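Long-range contact in muconate lactonizing enzyme (Corynebacterium glutamicum, PDB 3I4K), which belongs to the enolase superfamily, pairing an enolase-like N-terminal domain with a TIM-type barrel that holds a magnesium ion: residues A[160-173]-A[194-206]. Residues are numbered along the deposited sequence; the frame is centred on the assembly and turned at random.
Sequences IEEFGNRSFKLKMG and RVSLRIDINARWD. With MG (magnesium ion), chain J; ACY (acetic acid), chain I.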
loop_
_atom_site.group_PDB
_atom_site.type_symbol
_atom_site.label_atom_id
_atom_site.label_comp_id
_atom_site.label_asym_id
_atom_site.label_seq_id
_atom_site.Cartn_x
_atom_site.Cartn_y
_atom_site.Cartn_z
ATOM N N ILE A 160 -19.395 29.775 1.434
ATOM C CA ILE A 160 -20.479 29.060 0.778
ATOM C C ILE A 160 -20.797 29.690 -0.569
ATOM O O ILE A 160 -20.846 29.011 -1.597
ATOM C CB ILE A 160 -21.766 29.066 1.638
ATOM C CG1 ILE A 160 -21.574 28.178 2.871
ATOM C CG2 ILE A 160 -22.952 28.584 0.806
ATOM C CD1 ILE A 160 -22.762 28.149 3.811
ATOM N N GLU A 161 -20.999 31.002 -0.550
ATOM C CA GLU A 161 -21.344 31.748 -1.747
ATOM C C GLU A 161 -20.242 31.879 -2.790
ATOM O O GLU A 161 -20.525 31.896 -3.987
ATOM C CB GLU A 161 -21.843 33.137 -1.346
ATOM C CG GLU A 161 -23.325 33.342 -1.597
ATOM C CD GLU A 161 -23.640 33.487 -3.075
ATOM O OE1 GLU A 161 -23.265 34.527 -3.661
ATOM O OE2 GLU A 161 -24.251 32.561 -3.653
ATOM N N GLU A 162 -18.990 31.948 -2.353
ATOM C CA GLU A 162 -17.895 32.122 -3.296
ATOM C C GLU A 162 -17.134 30.875 -3.737
ATOM O O GLU A 162 -16.548 30.867 -4.820
ATOM C CB GLU A 162 -16.902 33.145 -2.746
ATOM C CG GLU A 162 -15.774 33.472 -3.708
ATOM C CD GLU A 162 -14.748 34.418 -3.115
ATOM O OE1 GLU A 162 -13.791 34.774 -3.836
ATOM O OE2 GLU A 162 -14.895 34.804 -1.931
ATOM N N PHE A 163 -17.124 29.829 -2.920
ATOM C CA PHE A 163 -16.401 28.616 -3.289
ATOM C C PHE A 163 -17.240 27.342 -3.268
ATOM O O PHE A 163 -16.820 26.306 -3.792
ATOM C CB PHE A 163 -15.161 28.474 -2.405
ATOM C CG PHE A 163 -14.108 29.511 -2.689
ATOM C CD1 PHE A 163 -13.274 29.385 -3.797
ATOM C CD2 PHE A 163 -13.991 30.642 -1.886
ATOM C CE1 PHE A 163 -12.339 30.372 -4.105
ATOM C CE2 PHE A 163 -13.062 31.634 -2.185
ATOM C CZ PHE A 163 -12.235 31.501 -3.295
ATOM N N GLY A 164 -18.424 27.425 -2.667
ATOM C CA GLY A 164 -19.325 26.288 -2.618
ATOM C C GLY A 164 -19.052 25.185 -1.608
ATOM O O GLY A 164 -19.675 24.126 -1.692
ATOM N N ASN A 165 -18.150 25.410 -0.655
ATOM C CA ASN A 165 -17.849 24.381 0.341
ATOM C C ASN A 165 -19.126 23.915 1.024
ATOM O O ASN A 165 -19.912 24.725 1.512
ATOM C CB ASN A 165 -16.874 24.900 1.397
ATOM C CG ASN A 165 -15.621 25.495 0.791
ATOM O OD1 ASN A 165 -15.560 26.698 0.517
ATOM N ND2 ASN A 165 -14.616 24.657 0.569
ATOM N N ARG A 166 -19.322 22.600 1.056
ATOM C CA ARG A 166 -20.503 22.012 1.667
ATOM C C ARG A 166 -20.200 21.521 3.085
ATOM O O ARG A 166 -21.093 21.076 3.803
ATOM C CB ARG A 166 -20.996 20.847 0.807
ATOM C CG ARG A 166 -20.957 21.135 -0.690
ATOM C CD ARG A 166 -22.156 20.518 -1.376
ATOM N NE ARG A 166 -23.400 20.998 -0.775
ATOM C CZ ARG A 166 -24.615 20.596 -1.139
ATOM N NH1 ARG A 166 -24.760 19.699 -2.108
ATOM N NH2 ARG A 166 -25.689 21.101 -0.540
ATOM N N SER A 167 -18.933 21.601 3.478
ATOM C CA SER A 167 -18.517 21.183 4.809
ATOM C C SER A 167 -17.471 22.143 5.375
ATOM O O SER A 167 -16.588 22.632 4.651
ATOM C CB SER A 167 -17.952 19.749 4.778
ATOM O OG SER A 167 -16.673 19.703 4.163
ATOM N N PHE A 168 -17.580 22.395 6.677
ATOM C CA PHE A 168 -16.675 23.293 7.379
ATOM C C PHE A 168 -16.123 22.680 8.667
ATOM O O PHE A 168 -16.840 22.027 9.423
ATOM C CB PHE A 168 -17.407 24.600 7.691
ATOM C CG PHE A 168 -17.734 25.405 6.472
ATOM C CD1 PHE A 168 -16.779 26.247 5.904
ATOM C CD2 PHE A 168 -18.978 25.287 5.859
ATOM C CE1 PHE A 168 -17.057 26.959 4.741
ATOM C CE2 PHE A 168 -19.267 25.992 4.698
ATOM C CZ PHE A 168 -18.305 26.830 4.136
ATOM N N LYS A 169 -14.837 22.906 8.897
ATOM C CA LYS A 169 -14.140 22.407 10.079
ATOM C C LYS A 169 -13.758 23.600 10.968
ATOM O O LYS A 169 -13.091 24.538 10.512
ATOM C CB LYS A 169 -12.895 21.643 9.635
ATOM C CG LYS A 169 -11.925 21.249 10.726
ATOM C CD LYS A 169 -10.723 20.579 10.087
ATOM C CE LYS A 169 -9.536 20.546 11.006
ATOM N NZ LYS A 169 -8.445 19.749 10.387
ATOM N N LEU A 170 -14.187 23.554 12.229
ATOM C CA LEU A 170 -13.918 24.618 13.198
ATOM C C LEU A 170 -12.865 24.227 14.238
ATOM O O LEU A 170 -13.090 23.332 15.059
ATOM C CB LEU A 170 -15.207 24.985 13.933
ATOM C CG LEU A 170 -16.390 25.426 13.073
ATOM C CD1 LEU A 170 -17.665 25.428 13.890
ATOM C CD2 LEU A 170 -16.099 26.799 12.518
ATOM N N LYS A 171 -11.720 24.901 14.210
ATOM C CA LYS A 171 -10.664 24.621 15.172
ATOM C C LYS A 171 -11.120 25.139 16.540
ATOM O O LYS A 171 -11.830 26.137 16.622
ATOM C CB LYS A 171 -9.355 25.302 14.741
ATOM C CG LYS A 171 -8.656 24.634 13.545
ATOM C CD LYS A 171 -7.529 25.499 12.969
ATOM C CE LYS A 171 -6.602 24.725 12.017
ATOM N NZ LYS A 171 -7.218 24.183 10.768
HETATM N N MSE A 172 -10.729 24.442 17.603
HETATM C CA MSE A 172 -11.084 24.816 18.970
HETATM C C MSE A 172 -9.872 24.568 19.854
HETATM O O MSE A 172 -8.827 24.144 19.377
HETATM C CB MSE A 172 -12.220 23.944 19.503
HETATM C CG MSE A 172 -13.471 23.884 18.658
HETATM SE SE MSE A 172 -14.784 22.703 19.503
HETATM C CE MSE A 172 -15.323 23.856 20.978
ATOM N N GLY A 173 -10.022 24.812 21.150
ATOM C CA GLY A 173 -8.919 24.552 22.057
ATOM C C GLY A 173 -8.300 25.759 22.718
ATOM O O GLY A 173 -7.433 25.613 23.582
ATOM N N ARG A 194 -27.346 24.020 6.746
ATOM C CA ARG A 194 -26.891 24.141 5.369
ATOM C C ARG A 194 -25.615 23.369 5.053
ATOM O O ARG A 194 -25.373 23.019 3.900
ATOM C CB ARG A 194 -26.680 25.621 5.017
ATOM C CG ARG A 194 -27.916 26.497 5.178
ATOM C CD ARG A 194 -27.770 27.827 4.435
ATOM N NE ARG A 194 -26.784 28.726 5.028
ATOM C CZ ARG A 194 -26.918 29.305 6.218
ATOM N NH1 ARG A 194 -28.001 29.077 6.954
ATOM N NH2 ARG A 194 -25.978 30.124 6.669
ATOM N N VAL A 195 -24.793 23.114 6.065
ATOM C CA VAL A 195 -23.545 22.402 5.835
ATOM C C VAL A 195 -23.187 21.394 6.923
ATOM O O VAL A 195 -23.817 21.341 7.978
ATOM C CB VAL A 195 -22.361 23.387 5.688
ATOM C CG1 VAL A 195 -22.561 24.272 4.464
ATOM C CG2 VAL A 195 -22.237 24.238 6.933
ATOM N N SER A 196 -22.169 20.590 6.638
ATOM C CA SER A 196 -21.675 19.582 7.568
ATOM C C SER A 196 -20.624 20.260 8.431
ATOM O O SER A 196 -19.640 20.796 7.914
ATOM C CB SER A 196 -21.045 18.411 6.799
ATOM O OG SER A 196 -20.379 17.508 7.681
ATOM N N LEU A 197 -20.827 20.235 9.744
ATOM C CA LEU A 197 -19.892 20.871 10.661
ATOM C C LEU A 197 -19.034 19.881 11.437
ATOM O O LEU A 197 -19.558 18.952 12.044
ATOM C CB LEU A 197 -20.661 21.757 11.647
ATOM C CG LEU A 197 -21.430 22.934 11.037
ATOM C CD1 LEU A 197 -22.176 23.685 12.129
ATOM C CD2 LEU A 197 -20.450 23.863 10.313
ATOM N N ARG A 198 -17.721 20.099 11.410
ATOM C CA ARG A 198 -16.758 19.266 12.126
ATOM C C ARG A 198 -15.902 20.195 12.984
ATOM O O ARG A 198 -15.812 21.391 12.696
ATOM C CB ARG A 198 -15.810 18.536 11.165
ATOM C CG ARG A 198 -16.465 17.719 10.075
ATOM C CD ARG A 198 -16.821 18.599 8.900
ATOM N NE ARG A 198 -17.434 17.831 7.829
ATOM C CZ ARG A 198 -16.759 17.102 6.954
ATOM N NH1 ARG A 198 -15.433 17.039 7.018
ATOM N NH2 ARG A 198 -17.415 16.443 6.010
ATOM N N ILE A 199 -15.293 19.649 14.037
ATOM C CA ILE A 199 -14.402 20.431 14.886
ATOM C C ILE A 199 -13.057 19.718 14.995
ATOM O O ILE A 199 -12.909 18.575 14.550
ATOM C CB ILE A 199 -14.995 20.681 16.296
ATOM C CG1 ILE A 199 -15.293 19.360 17.002
ATOM C CG2 ILE A 199 -16.236 21.539 16.189
ATOM C CD1 ILE A 199 -14.101 18.803 17.752
ATOM N N ASP A 200 -12.072 20.409 15.556
ATOM C CA ASP A 200 -10.731 19.860 15.728
ATOM C C ASP A 200 -10.091 20.641 16.873
ATOM O O ASP A 200 -9.932 21.863 16.782
ATOM C CB ASP A 200 -9.922 20.032 14.434
ATOM C CG ASP A 200 -8.538 19.409 14.521
ATOM O OD1 ASP A 200 -8.209 18.866 15.591
ATOM O OD2 ASP A 200 -7.771 19.461 13.528
ATOM N N ILE A 201 -9.746 19.942 17.951
ATOM C CA ILE A 201 -9.151 20.585 19.114
ATOM C C ILE A 201 -7.652 20.339 19.221
ATOM O O ILE A 201 -7.015 20.722 20.207
ATOM C CB ILE A 201 -9.835 20.107 20.399
ATOM C CG1 ILE A 201 -11.328 19.909 20.125
ATOM C CG2 ILE A 201 -9.673 21.166 21.507
ATOM C CD1 ILE A 201 -12.127 19.496 21.332
ATOM N N ASN A 202 -7.087 19.702 18.203
ATOM C CA ASN A 202 -5.660 19.421 18.196
ATOM C C ASN A 202 -5.133 18.846 19.510
ATOM O O ASN A 202 -4.114 19.288 20.031
ATOM C CB ASN A 202 -4.886 20.691 17.825
ATOM C CG ASN A 202 -4.869 20.943 16.328
ATOM O OD1 ASN A 202 -4.232 20.202 15.571
ATOM N ND2 ASN A 202 -5.575 21.978 15.891
ATOM N N ALA A 203 -5.845 17.850 20.036
ATOM C CA ALA A 203 -5.460 17.159 21.260
ATOM C C ALA A 203 -5.274 18.047 22.478
ATOM O O ALA A 203 -4.645 17.623 23.442
ATOM C CB ALA A 203 -4.174 16.365 21.020
ATOM N N ARG A 204 -5.825 19.256 22.456
ATOM C CA ARG A 204 -5.650 20.162 23.590
ATOM C C ARG A 204 -6.727 20.166 24.683
ATOM O O ARG A 204 -6.736 21.039 25.549
ATOM C CB ARG A 204 -5.373 21.588 23.078
ATOM C CG ARG A 204 -4.031 21.703 22.328
ATOM C CD ARG A 204 -2.933 20.970 23.090
ATOM N NE ARG A 204 -1.563 21.377 22.775
ATOM C CZ ARG A 204 -0.911 21.102 21.648
ATOM N NH1 ARG A 204 -1.495 20.410 20.676
ATOM N NH2 ARG A 204 0.349 21.497 21.511
ATOM N N TRP A 205 -7.636 19.202 24.654
ATOM C CA TRP A 205 -8.637 19.084 25.720
ATOM C C TRP A 205 -8.287 17.783 26.423
ATOM O O TRP A 205 -7.839 16.842 25.763
ATOM C CB TRP A 205 -10.058 18.958 25.164
ATOM C CG TRP A 205 -10.808 20.243 25.070
ATOM C CD1 TRP A 205 -10.292 21.518 25.152
ATOM C CD2 TRP A 205 -12.209 20.393 24.844
ATOM N NE1 TRP A 205 -11.295 22.442 24.985
ATOM C CE2 TRP A 205 -12.482 21.779 24.795
ATOM C CE3 TRP A 205 -13.266 19.489 24.673
ATOM C CZ2 TRP A 205 -13.767 22.279 24.581
ATOM C CZ3 TRP A 205 -14.543 19.988 24.461
ATOM C CH2 TRP A 205 -14.783 21.371 24.417
ATOM N N ASP A 206 -8.464 17.719 27.742
ATOM C CA ASP A 206 -8.184 16.467 28.426
ATOM C C ASP A 206 -9.421 15.591 28.304
ATOM O O ASP A 206 -10.478 16.058 27.879
ATOM C CB ASP A 206 -7.771 16.670 29.906
ATOM C CG ASP A 206 -8.827 17.377 30.754
ATOM O OD1 ASP A 206 -10.021 17.361 30.416
ATOM O OD2 ASP A 206 -8.445 17.940 31.804
HETATM MG MG MG J . -6.133 18.078 12.776
HETATM C C ACY I . -4.643 19.894 11.587
HETATM O O ACY I . -4.335 19.558 12.718
HETATM O OXT ACY I . -5.692 19.334 10.984
HETATM C CH3 ACY I . -3.846 20.942 10.851
HETATM O O HOH W 1 -6.081 17.419 14.765
#
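Lys169 NZ is gripped from several sides: a weak bond of 3.2 Å to Asp200 OD2, part of a salt bridge, a 2.8 Å bond to OXT of the acetic acid, and salt bridges to Glu226 and Glu329. Its chain runs fully extended, with CG anti to the backbone N (chi1 170°); this carries CE alongside Asp200 CB and OD2, with NZ beyond them at the acetic acid. Asp200 OD2 also binds the magnesium ion at 2.3 Å, and Glu226 and Asp251 complete the protein's share of the site. The other oxygen, OD1, lies 2.7 Å from a water that is itself on the metal and accepts, from above the carboxylate plane, the backbone N of Asn202; the Asx turn and the metal bond together hold the carboxylate's rotation.

Asp200 ends strand 196-200, so the metal sits at the C-terminal end of its parallel pairing with strand 167-171, a beta-alpha-beta unit joined through helix 177-189. The shortest backbone bond runs from Leu170 N to Arg198 O, 2.7 Å. On the face that carries Lys169 and Asp200, Ser167 CB lies over one face of the Arg198 guanidinium, whose NE gives a straight in-plane bond to Ser196 OG, itself also bonded to Glu223. Phe168, Leu170, Leu197 and Ile199 make the opposite, greasy face, Leu170 touching Leu187 and Phe168 touching Ile156 on the helices. At the pair's two ends, Val195 CG2 meets the edge of the Phe168 ring at CD2, 3.6 Å away, and the selenium of Met172 rests on Ile199 CB. OD2 thus joins ammonium to magnesium, which probably draws electron density from it, the lysine adding at longer range, while OD1 is tied to the Asn202 backbone.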